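PDB 6PGL: uncharacterized protein YLR132C from Kluyveromyces marxianus, which is probably a nuclease of the 2H phosphoesterase clan, perhaps a U6 snRNA phosphodiesterase, and binds uridine monophosphate. Local coordinates for residues Leu14-Asp19 with Leu59-Ser64; Gly100-Tyr105 with Glu186-Leu191; Val117-Pro122 with Asn151-Ser156. All coordinates share one frame; numbering follows the deposited sequence.

Contact 1: Leu14-Asp19 with Leu59-Ser64; sequences LELRLD and LHVSLS. With U5P (uridine-5'-monophosphate), chain E.
Leu14 and Val61 lie side by side on one face of an antiparallel sheet and point the same way, CB to CB at 4.0 Å. CD1 of Leu16 reaches over to CG2 of Val61 at 4.1 Å. CG of Leu14 also meets CD1 of Leu63 at 3.9 Å. Next to Leu16 sits Leu59, and the end of Leu18 swings in so that its CD1 meets CG of Leu59 at 3.8 Å. This greasy face is buried, with Val96 and Val155 packed against it. Two hydrogen-bonded pairs, Leu14 with Val61 and Leu16 with Leu59, hold the backbones together. Leu14 N donates to Val61 O at 2.8 Å. Leu16 N donates to Leu59 O in the same way. Between these pairs Glu15 and His60 form a non-hydrogen-bonded pair facing the other way. His60, Val61 and Ser62 read as one of the two His-x-Ser motifs of the 2H clan. The His60 CG sits between the backbone N and the carbonyl carbon (chi1 66°). Its ring therefore leads away from the strand 14-16, and CB stays near Leu14 O. NE2 donates to the phosphate O3P of the uridine monophosphate at 2.7 Å, with the oxygen at the ring edge. Ser62 OG bonds to O1P, although the very short modelled distance is doubtful. With an alanine at His60 the imidazole N-H is gone, and the phosphate is likely to lose one of its grips, on O3P. Within 14-19, Arg17 NE pairs with Glu15 OE2 in a salt bridge whose hydrogen bond is weak.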
loop_
_atom_site.group_PDB
_atom_site.type_symbol
_atom_site.label_atom_id
_atom_site.label_comp_id
_atom_site.label_asym_id
_atom_site.label_seq_id
_atom_site.Cartn_x
_atom_site.Cartn_y
_atom_site.Cartn_z
ATOM N N LEU A 14 3.469 7.209 -0.728
ATOM C CA LEU A 14 4.423 7.302 -1.823
ATOM C C LEU A 14 3.780 6.745 -3.085
ATOM O O LEU A 14 3.128 5.706 -3.049
ATOM C CB LEU A 14 5.705 6.512 -1.522
ATOM C CG LEU A 14 6.591 6.980 -0.363
ATOM C CD1 LEU A 14 7.700 5.993 -0.113
ATOM C CD2 LEU A 14 7.180 8.339 -0.678
ATOM N N GLU A 15 3.987 7.418 -4.205
ATOM C CA GLU A 15 3.478 6.932 -5.474
ATOM C C GLU A 15 4.598 6.238 -6.246
ATOM O O GLU A 15 5.701 6.777 -6.378
ATOM C CB GLU A 15 2.897 8.080 -6.284
ATOM C CG GLU A 15 2.429 7.638 -7.617
ATOM C CD GLU A 15 1.891 8.776 -8.399
ATOM O OE1 GLU A 15 0.657 8.946 -8.395
ATOM O OE2 GLU A 15 2.709 9.522 -8.978
ATOM N N LEU A 16 4.336 5.024 -6.714
ATOM C CA LEU A 16 5.357 4.238 -7.400
ATOM C C LEU A 16 4.907 4.040 -8.839
ATOM O O LEU A 16 4.052 3.190 -9.115
ATOM C CB LEU A 16 5.588 2.893 -6.694
ATOM C CG LEU A 16 5.849 2.917 -5.186
ATOM C CD1 LEU A 16 5.939 1.510 -4.630
ATOM C CD2 LEU A 16 7.151 3.644 -4.899
ATOM N N ARG A 17 5.496 4.794 -9.758
ATOM C CA ARG A 17 5.159 4.689 -11.170
ATOM C C ARG A 17 6.068 3.661 -11.830
ATOM O O ARG A 17 7.291 3.823 -11.843
ATOM C CB ARG A 17 5.279 6.045 -11.855
ATOM C CG ARG A 17 4.217 7.025 -11.391
ATOM C CD ARG A 17 4.062 8.191 -12.324
ATOM N NE ARG A 17 2.881 8.954 -11.954
ATOM C CZ ARG A 17 1.654 8.681 -12.387
ATOM N NH1 ARG A 17 1.456 7.665 -13.225
ATOM N NH2 ARG A 17 0.630 9.424 -11.987
ATOM N N LEU A 18 5.471 2.610 -12.378
ATOM C CA LEU A 18 6.251 1.514 -12.930
ATOM C C LEU A 18 6.668 1.874 -14.345
ATOM O O LEU A 18 5.859 2.379 -15.132
ATOM C CB LEU A 18 5.425 0.221 -12.907
ATOM C CG LEU A 18 5.432 -0.607 -11.602
ATOM C CD1 LEU A 18 4.691 0.103 -10.471
ATOM C CD2 LEU A 18 4.856 -1.983 -11.833
ATOM N N ASP A 19 7.937 1.636 -14.672
ATOM C CA ASP A 19 8.359 1.791 -16.054
ATOM C C ASP A 19 7.941 0.533 -16.815
ATOM O O ASP A 19 7.408 -0.419 -16.232
ATOM C CB ASP A 19 9.870 2.073 -16.152
ATOM C CG ASP A 19 10.753 0.914 -15.639
ATOM O OD1 ASP A 19 10.391 -0.280 -15.786
ATOM O OD2 ASP A 19 11.852 1.207 -15.108
ATOM N N LEU A 59 1.600 1.935 -8.154
ATOM C CA LEU A 59 1.479 1.316 -6.843
ATOM C C LEU A 59 1.749 2.379 -5.781
ATOM O O LEU A 59 1.975 3.557 -6.092
ATOM C CB LEU A 59 2.423 0.117 -6.701
ATOM C CG LEU A 59 2.248 -0.956 -7.766
ATOM C CD1 LEU A 59 3.193 -2.136 -7.567
ATOM C CD2 LEU A 59 0.793 -1.417 -7.851
ATOM N N HIS A 60 1.697 1.988 -4.503
ATOM C CA HIS A 60 1.917 2.971 -3.445
ATOM C C HIS A 60 2.486 2.315 -2.197
ATOM O O HIS A 60 2.391 1.097 -2.002
ATOM C CB HIS A 60 0.619 3.743 -3.088
ATOM C CG HIS A 60 -0.458 2.892 -2.474
ATOM N ND1 HIS A 60 -1.394 2.215 -3.231
ATOM C CD2 HIS A 60 -0.762 2.624 -1.176
ATOM C CE1 HIS A 60 -2.217 1.554 -2.428
ATOM N NE2 HIS A 60 -1.854 1.785 -1.177
ATOM N N VAL A 61 3.157 3.140 -1.385
ATOM C CA VAL A 61 3.455 2.829 0.008
ATOM C C VAL A 61 2.559 3.736 0.845
ATOM O O VAL A 61 2.730 4.958 0.828
ATOM C CB VAL A 61 4.946 3.031 0.360
ATOM C CG1 VAL A 61 5.243 2.567 1.824
ATOM C CG2 VAL A 61 5.852 2.320 -0.621
ATOM N N SER A 62 1.616 3.156 1.590
ATOM C CA SER A 62 0.863 3.944 2.552
ATOM C C SER A 62 1.796 4.424 3.651
ATOM O O SER A 62 2.665 3.674 4.117
ATOM C CB SER A 62 -0.278 3.139 3.182
ATOM O OG SER A 62 -1.199 2.651 2.217
ATOM N N LEU A 63 1.654 5.696 4.033
ATOM C CA LEU A 63 2.468 6.263 5.091
ATOM C C LEU A 63 1.663 6.746 6.289
ATOM O O LEU A 63 2.256 7.236 7.253
ATOM C CB LEU A 63 3.327 7.421 4.552
ATOM C CG LEU A 63 4.335 7.065 3.445
ATOM C CD1 LEU A 63 4.971 8.355 2.878
ATOM C CD2 LEU A 63 5.426 6.068 3.891
ATOM N N SER A 64 0.338 6.706 6.223
ATOM C CA SER A 64 -0.500 7.105 7.340
ATOM C C SER A 64 -1.778 6.296 7.247
ATOM O O SER A 64 -2.120 5.765 6.191
ATOM C CB SER A 64 -0.827 8.610 7.332
ATOM O OG SER A 64 -1.778 8.885 6.316
HETATM N N1 U5P E . -3.328 -3.636 6.462
HETATM C C2 U5P E . -3.415 -4.688 7.417
HETATM N N3 U5P E . -2.466 -4.824 8.347
HETATM C C4 U5P E . -1.441 -3.981 8.400
HETATM C C5 U5P E . -1.339 -2.936 7.485
HETATM C C6 U5P E . -2.311 -2.777 6.510
HETATM O O2 U5P E . -4.359 -5.521 7.410
HETATM O O4 U5P E . -0.580 -4.159 9.288
HETATM C "C1'" U5P E . -4.377 -3.479 5.444
HETATM C "C2'" U5P E . -4.845 -2.043 5.268
HETATM O "O2'" U5P E . -5.827 -1.722 6.225
HETATM C "C3'" U5P E . -5.364 -2.040 3.830
HETATM C "C4'" U5P E . -4.572 -3.159 3.143
HETATM O "O3'" U5P E . -6.752 -2.367 3.842
HETATM O "O4'" U5P E . -3.873 -3.879 4.190
HETATM C "C5'" U5P E . -3.584 -2.703 2.093
HETATM O "O5'" U5P E . -3.033 -1.426 2.397
HETATM P P U5P E . -2.086 -0.664 1.364
HETATM O O1P U5P E . -1.252 0.224 2.234
HETATM O O2P U5P E . -1.300 -1.740 0.640
HETATM O O3P U5P E . -3.047 0.128 0.523
#

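Contact 2: Gly100-Tyr105 with Glu186-Leu191; sequences GGWLVY and EASDRL. With U5P (uridine-5'-monophosphate), chain E.
Trp102 turns its indole toward the loop 186-191, with CG placed anti to the carbonyl carbon (chi1 -70°). Beyond CB, CG meets CD1 of Leu191 at 4.0 Å. That methyl also rests against CA of Gly101. CD1 of the indole lies near Ser188 OG and Ala187 O. NE1 then donates to Ala187 O at 2.7 Å, with an N-H...O angle of 160°. The oxygen lies in the indole plane, but the donor stands above the carbonyl plane of Ala187. Farther out, CD2 of Leu191 sits over the centre of the six-membered ring in a CH-pi contact, 10° off the normal and 3.7 Å from CE2 of Trp102. One water ties the backbone too. It accepts from Trp102 N and donates to Ser188 OG, which is also bonded to Ala184 O. Three residues along the strand, Tyr105 comes close to the uracil of the nucleotide, CD1 to N3 at 3.1 Å. Ala187 directly follows the helix 169-186, and Leu191 opens the helix 191-197. The indole is thus fixed at its edge by a bond and on one face by a methyl. The indole N-H of the buried Trp102 is satisfied by the Ala187 carbonyl, just past a helix end.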
loop_
_atom_site.group_PDB
_atom_site.type_symbol
_atom_site.label_atom_id
_atom_site.label_comp_id
_atom_site.label_asym_id
_atom_site.label_seq_id
_atom_site.Cartn_x
_atom_site.Cartn_y
_atom_site.Cartn_z
ATOM N N GLY A 100 12.001 -9.964 1.792
ATOM C CA GLY A 100 11.206 -11.015 2.350
ATOM C C GLY A 100 10.293 -11.616 1.304
ATOM O O GLY A 100 10.466 -11.456 0.089
ATOM N N GLY A 101 9.304 -12.355 1.802
ATOM C CA GLY A 101 8.402 -13.102 0.958
ATOM C C GLY A 101 7.053 -12.422 0.828
ATOM O O GLY A 101 6.855 -11.266 1.217
ATOM N N TRP A 102 6.122 -13.170 0.243
ATOM C CA TRP A 102 4.745 -12.720 0.084
ATOM C C TRP A 102 4.050 -12.589 1.434
ATOM O O TRP A 102 4.132 -13.482 2.293
ATOM C CB TRP A 102 3.968 -13.722 -0.761
ATOM C CG TRP A 102 4.302 -13.806 -2.219
ATOM C CD1 TRP A 102 4.593 -14.945 -2.916
ATOM C CD2 TRP A 102 4.249 -12.745 -3.186
ATOM N NE1 TRP A 102 4.784 -14.655 -4.254
ATOM C CE2 TRP A 102 4.580 -13.312 -4.446
ATOM C CE3 TRP A 102 4.004 -11.369 -3.105
ATOM C CZ2 TRP A 102 4.676 -12.552 -5.611
ATOM C CZ3 TRP A 102 4.095 -10.597 -4.278
ATOM C CH2 TRP A 102 4.418 -11.210 -5.521
ATOM N N LEU A 103 3.315 -11.493 1.594
ATOM C CA LEU A 103 2.405 -11.273 2.699
ATOM C C LEU A 103 1.010 -11.123 2.113
ATOM O O LEU A 103 0.861 -10.677 0.969
ATOM C CB LEU A 103 2.795 -9.997 3.490
ATOM C CG LEU A 103 4.267 -9.866 3.944
ATOM C CD1 LEU A 103 4.508 -8.523 4.588
ATOM C CD2 LEU A 103 4.650 -10.967 4.904
ATOM N N VAL A 104 -0.020 -11.502 2.877
ATOM C CA VAL A 104 -1.410 -11.240 2.492
ATOM C C VAL A 104 -2.073 -10.448 3.612
ATOM O O VAL A 104 -2.182 -10.931 4.746
ATOM C CB VAL A 104 -2.204 -12.520 2.172
ATOM C CG1 VAL A 104 -3.594 -12.176 1.579
ATOM C CG2 VAL A 104 -1.439 -13.390 1.216
ATOM N N TYR A 105 -2.501 -9.231 3.292
ATOM C CA TYR A 105 -3.196 -8.348 4.214
ATOM C C TYR A 105 -4.686 -8.352 3.885
ATOM O O TYR A 105 -5.069 -8.282 2.711
ATOM C CB TYR A 105 -2.669 -6.918 4.095
ATOM C CG TYR A 105 -1.294 -6.655 4.675
ATOM C CD1 TYR A 105 -1.118 -6.497 6.046
ATOM C CD2 TYR A 105 -0.177 -6.495 3.849
ATOM C CE1 TYR A 105 0.143 -6.225 6.605
ATOM C CE2 TYR A 105 1.101 -6.224 4.398
ATOM C CZ TYR A 105 1.240 -6.089 5.782
ATOM O OH TYR A 105 2.460 -5.822 6.361
ATOM N N GLU A 186 4.295 -22.108 -2.904
ATOM C CA GLU A 186 4.149 -22.556 -4.290
ATOM C C GLU A 186 4.352 -21.464 -5.318
ATOM O O GLU A 186 4.491 -21.776 -6.504
ATOM C CB GLU A 186 2.743 -23.122 -4.522
ATOM C CG GLU A 186 2.419 -24.323 -3.681
ATOM C CD GLU A 186 2.996 -25.563 -4.299
ATOM O OE1 GLU A 186 2.726 -25.812 -5.496
ATOM O OE2 GLU A 186 3.742 -26.266 -3.609
ATOM N N ALA A 187 4.336 -20.194 -4.915
ATOM C CA ALA A 187 4.341 -19.116 -5.891
ATOM C C ALA A 187 5.394 -18.058 -5.579
ATOM O O ALA A 187 5.164 -16.863 -5.824
ATOM C CB ALA A 187 2.953 -18.488 -5.994
ATOM N N SER A 188 6.515 -18.468 -4.990
ATOM C CA SER A 188 7.573 -17.560 -4.554
ATOM C C SER A 188 8.752 -17.481 -5.515
ATOM O O SER A 188 9.721 -16.766 -5.223
ATOM C CB SER A 188 8.091 -17.980 -3.176
ATOM O OG SER A 188 7.300 -17.443 -2.129
ATOM N N ASP A 189 8.742 -18.236 -6.614
ATOM C CA ASP A 189 9.976 -18.391 -7.382
ATOM C C ASP A 189 10.395 -17.127 -8.118
ATOM O O ASP A 189 11.567 -17.012 -8.494
ATOM C CB ASP A 189 9.830 -19.528 -8.394
ATOM C CG ASP A 189 8.550 -19.423 -9.170
ATOM O OD1 ASP A 189 7.468 -19.419 -8.535
ATOM O OD2 ASP A 189 8.623 -19.283 -10.406
ATOM N N ARG A 190 9.489 -16.183 -8.350
ATOM C CA ARG A 190 9.866 -14.952 -9.023
ATOM C C ARG A 190 10.057 -13.798 -8.052
ATOM O O ARG A 190 10.204 -12.655 -8.492
ATOM C CB ARG A 190 8.817 -14.563 -10.062
ATOM C CG ARG A 190 8.481 -15.649 -11.054
ATOM C CD ARG A 190 9.648 -16.017 -11.910
ATOM N NE ARG A 190 9.251 -17.011 -12.891
ATOM C CZ ARG A 190 10.074 -17.510 -13.808
ATOM N NH1 ARG A 190 11.341 -17.088 -13.866
ATOM N NH2 ARG A 190 9.631 -18.428 -14.668
ATOM N N LEU A 191 10.064 -14.060 -6.750
ATOM C CA LEU A 191 10.257 -12.949 -5.823
ATOM C C LEU A 191 11.658 -12.329 -5.943
ATOM O O LEU A 191 11.774 -11.099 -5.833
ATOM C CB LEU A 191 9.966 -13.403 -4.393
ATOM C CG LEU A 191 8.471 -13.313 -4.048
ATOM C CD1 LEU A 191 8.224 -13.953 -2.700
ATOM C CD2 LEU A 191 7.964 -11.875 -4.037
HETATM N N1 U5P E . -3.328 -3.636 6.462
HETATM C C2 U5P E . -3.415 -4.688 7.417
HETATM N N3 U5P E . -2.466 -4.824 8.347
HETATM C C4 U5P E . -1.441 -3.981 8.400
HETATM C C5 U5P E . -1.339 -2.936 7.485
HETATM C C6 U5P E . -2.311 -2.777 6.510
HETATM O O2 U5P E . -4.359 -5.521 7.410
HETATM O O4 U5P E . -0.580 -4.159 9.288
HETATM C "C1'" U5P E . -4.377 -3.479 5.444
HETATM C "C2'" U5P E . -4.845 -2.043 5.268
HETATM O "O2'" U5P E . -5.827 -1.722 6.225
HETATM C "C3'" U5P E . -5.364 -2.040 3.830
HETATM C "C4'" U5P E . -4.572 -3.159 3.143
HETATM O "O3'" U5P E . -6.752 -2.367 3.842
HETATM O "O4'" U5P E . -3.873 -3.879 4.190
HETATM C "C5'" U5P E . -3.584 -2.703 2.093
HETATM O "O5'" U5P E . -3.033 -1.426 2.397
HETATM P P U5P E . -2.086 -0.664 1.364
HETATM O O1P U5P E . -1.252 0.224 2.234
HETATM O O2P U5P E . -1.300 -1.740 0.640
HETATM O O3P U5P E . -3.047 0.128 0.523
HETATM O O HOH W 1 6.902 -15.977 0.082
#

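Contact 3: Val117-Pro122 with Asn151-Ser156; sequences VGLSEP and NNLHVS. Unlike the reference sequence in segment 117-122: Pro122 (reference Gln). With U5P (uridine-5'-monophosphate), chain E.
His154 pairs with Gly118 across two antiparallel strands, and the CA atoms of these residues are 4.0 Å apart. CB of His154 lies against Gly118 CA and Val117 O, while its ring leads away to the nucleotide. NE2 of His154 donates to O2P of the uridine monophosphate at 2.6 Å. Ser156 OG grips the same O2P at 2.8 Å, so two donors converge on one oxygen. At the base, Asn152 ND2 makes a weak hydrogen bond to the uracil O4 of this nucleotide at 3.1 Å.

Behind this first shell, ND1 of His154 donates to Asn152 O at 2.7 Å. The N-H...O angle is 176° and the oxygen lies in the ring plane, which fixes the rotation of the imidazole. The Asn152 amide is itself held by Pro147 O and Gly149 N. Tyr105 meets the His154 ring, with the planes at about 30°.

The backbone sets the rest. Val117 and Val155 exchange two hydrogen bonds, and Leu119 N donates to Leu153 O at 3.1 Å. Leu119 CB packs on Leu153 CB, and its CD1 touches Val155 CG2 at 4.0 Å. Val155 and Val117 point to the face opposite the His154 ring; Leu119 CD1 lies against the His154 backbone. His154, Val155 and Ser156 are consistent with the second of the two His-x-Ser motifs that mark 2H phosphoesterases, facing the one at His60 and Ser62 across the phosphate.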
loop_
_atom_site.group_PDB
_atom_site.type_symbol
_atom_site.label_atom_id
_atom_site.label_comp_id
_atom_site.label_asym_id
_atom_site.label_seq_id
_atom_site.Cartn_x
_atom_site.Cartn_y
_atom_site.Cartn_z
ATOM N N VAL A 117 4.501 -7.356 -0.447
ATOM C CA VAL A 117 5.852 -7.605 0.032
ATOM C C VAL A 117 6.236 -6.432 0.923
ATOM O O VAL A 117 5.959 -5.279 0.587
ATOM C CB VAL A 117 6.868 -7.765 -1.133
ATOM C CG1 VAL A 117 8.238 -8.135 -0.575
ATOM C CG2 VAL A 117 6.399 -8.826 -2.190
ATOM N N GLY A 118 6.880 -6.722 2.062
ATOM C CA GLY A 118 7.264 -5.660 2.979
ATOM C C GLY A 118 8.448 -4.857 2.465
ATOM O O GLY A 118 9.225 -5.331 1.640
ATOM N N LEU A 119 8.579 -3.614 2.957
ATOM C CA LEU A 119 9.710 -2.764 2.584
ATOM C C LEU A 119 10.991 -3.272 3.230
ATOM O O LEU A 119 10.980 -3.763 4.361
ATOM C CB LEU A 119 9.464 -1.306 3.003
ATOM C CG LEU A 119 9.086 -0.296 1.901
ATOM C CD1 LEU A 119 7.697 -0.645 1.295
ATOM C CD2 LEU A 119 9.086 1.143 2.414
ATOM N N SER A 120 12.108 -3.152 2.510
ATOM C CA SER A 120 13.394 -3.566 3.064
ATOM C C SER A 120 13.750 -2.732 4.293
ATOM O O SER A 120 13.187 -1.659 4.548
ATOM C CB SER A 120 14.495 -3.445 2.016
ATOM O OG SER A 120 14.793 -2.075 1.812
ATOM N N GLU A 121 14.675 -3.251 5.093
ATOM C CA GLU A 121 15.036 -2.530 6.310
ATOM C C GLU A 121 15.565 -1.122 6.040
ATOM O O GLU A 121 15.105 -0.180 6.707
ATOM C CB GLU A 121 16.027 -3.363 7.125
ATOM C CG GLU A 121 16.340 -2.720 8.443
ATOM C CD GLU A 121 17.216 -3.600 9.309
ATOM O OE1 GLU A 121 17.744 -4.624 8.802
ATOM O OE2 GLU A 121 17.382 -3.248 10.489
ATOM N N PRO A 122 16.497 -0.887 5.113
ATOM C CA PRO A 122 16.951 0.503 4.896
ATOM C C PRO A 122 15.858 1.436 4.398
ATOM O O PRO A 122 15.868 2.623 4.746
ATOM C CB PRO A 122 18.075 0.356 3.857
ATOM C CG PRO A 122 18.490 -1.059 3.934
ATOM C CD PRO A 122 17.261 -1.836 4.280
ATOM N N ASN A 151 6.424 -1.076 11.295
ATOM C CA ASN A 151 6.294 -2.519 11.375
ATOM C C ASN A 151 5.474 -3.115 10.235
ATOM O O ASN A 151 5.536 -4.334 10.038
ATOM C CB ASN A 151 5.633 -2.891 12.704
ATOM C CG ASN A 151 4.190 -2.359 12.799
ATOM O OD1 ASN A 151 3.223 -3.079 12.530
ATOM N ND2 ASN A 151 4.053 -1.081 13.147
ATOM N N ASN A 152 4.739 -2.299 9.462
ATOM C CA ASN A 152 3.882 -2.846 8.415
ATOM C C ASN A 152 4.025 -2.118 7.080
ATOM O O ASN A 152 3.138 -2.237 6.227
ATOM C CB ASN A 152 2.408 -2.872 8.857
ATOM C CG ASN A 152 1.848 -1.483 9.170
ATOM O OD1 ASN A 152 2.326 -0.468 8.657
ATOM N ND2 ASN A 152 0.818 -1.437 10.009
ATOM N N LEU A 153 5.098 -1.357 6.883
ATOM C CA LEU A 153 5.327 -0.739 5.585
ATOM C C LEU A 153 5.448 -1.818 4.524
ATOM O O LEU A 153 6.172 -2.803 4.707
ATOM C CB LEU A 153 6.593 0.107 5.616
ATOM C CG LEU A 153 6.509 1.361 6.478
ATOM C CD1 LEU A 153 7.903 2.026 6.512
ATOM C CD2 LEU A 153 5.431 2.299 5.918
ATOM N N HIS A 154 4.747 -1.627 3.406
ATOM C CA HIS A 154 4.709 -2.648 2.375
ATOM C C HIS A 154 4.211 -2.016 1.076
ATOM O O HIS A 154 3.669 -0.905 1.062
ATOM C CB HIS A 154 3.783 -3.790 2.800
ATOM C CG HIS A 154 2.351 -3.373 2.844
ATOM N ND1 HIS A 154 1.784 -2.772 3.950
ATOM C CD2 HIS A 154 1.386 -3.405 1.893
ATOM C CE1 HIS A 154 0.523 -2.464 3.680
ATOM N NE2 HIS A 154 0.257 -2.838 2.438
ATOM N N VAL A 155 4.378 -2.758 -0.016
ATOM C CA VAL A 155 3.748 -2.458 -1.297
ATOM C C VAL A 155 2.817 -3.620 -1.628
ATOM O O VAL A 155 3.248 -4.775 -1.625
ATOM C CB VAL A 155 4.789 -2.285 -2.420
ATOM C CG1 VAL A 155 4.078 -2.101 -3.761
ATOM C CG2 VAL A 155 5.742 -1.084 -2.138
ATOM N N SER A 156 1.545 -3.321 -1.919
ATOM C CA SER A 156 0.634 -4.343 -2.429
ATOM C C SER A 156 0.734 -4.437 -3.941
ATOM O O SER A 156 0.779 -3.416 -4.639
ATOM C CB SER A 156 -0.812 -4.039 -2.045
ATOM O OG SER A 156 -0.953 -4.162 -0.643
HETATM N N1 U5P E . -3.328 -3.636 6.462
HETATM C C2 U5P E . -3.415 -4.688 7.417
HETATM N N3 U5P E . -2.466 -4.824 8.347
HETATM C C4 U5P E . -1.441 -3.981 8.400
HETATM C C5 U5P E . -1.339 -2.936 7.485
HETATM C C6 U5P E . -2.311 -2.777 6.510
HETATM O O2 U5P E . -4.359 -5.521 7.410
HETATM O O4 U5P E . -0.580 -4.159 9.288
HETATM C "C1'" U5P E . -4.377 -3.479 5.444
HETATM C "C2'" U5P E . -4.845 -2.043 5.268
HETATM O "O2'" U5P E . -5.827 -1.722 6.225
HETATM C "C3'" U5P E . -5.364 -2.040 3.830
HETATM C "C4'" U5P E . -4.572 -3.159 3.143
HETATM O "O3'" U5P E . -6.752 -2.367 3.842
HETATM O "O4'" U5P E . -3.873 -3.879 4.190
HETATM C "C5'" U5P E . -3.584 -2.703 2.093
HETATM O "O5'" U5P E . -3.033 -1.426 2.397
HETATM P P U5P E . -2.086 -0.664 1.364
HETATM O O1P U5P E . -1.252 0.224 2.234
HETATM O O2P U5P E . -1.300 -1.740 0.640
HETATM O O3P U5P E . -3.047 0.128 0.523
#

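In the fold
From the N terminus, the strand 9-16 leads into the helix 20-39, and contact 1 closes the loop when the strand 59-68 returns beside it. Contact 2 opens only afterwards. It joins the start of the strand 102-106 to the loop between the helices 169-186 and 191-197. Contact 3 is nested inside that larger loop and spans the helix 121-137. Contacts 2 and 3 reach the same sheet, where the strands 102-106 and 112-119 are neighbours. Contact 1 belongs to the other four-stranded sheet, and Val61 and Leu16 pack on Val155 across the join. All three touch the nucleotide, which lies between the two sheets.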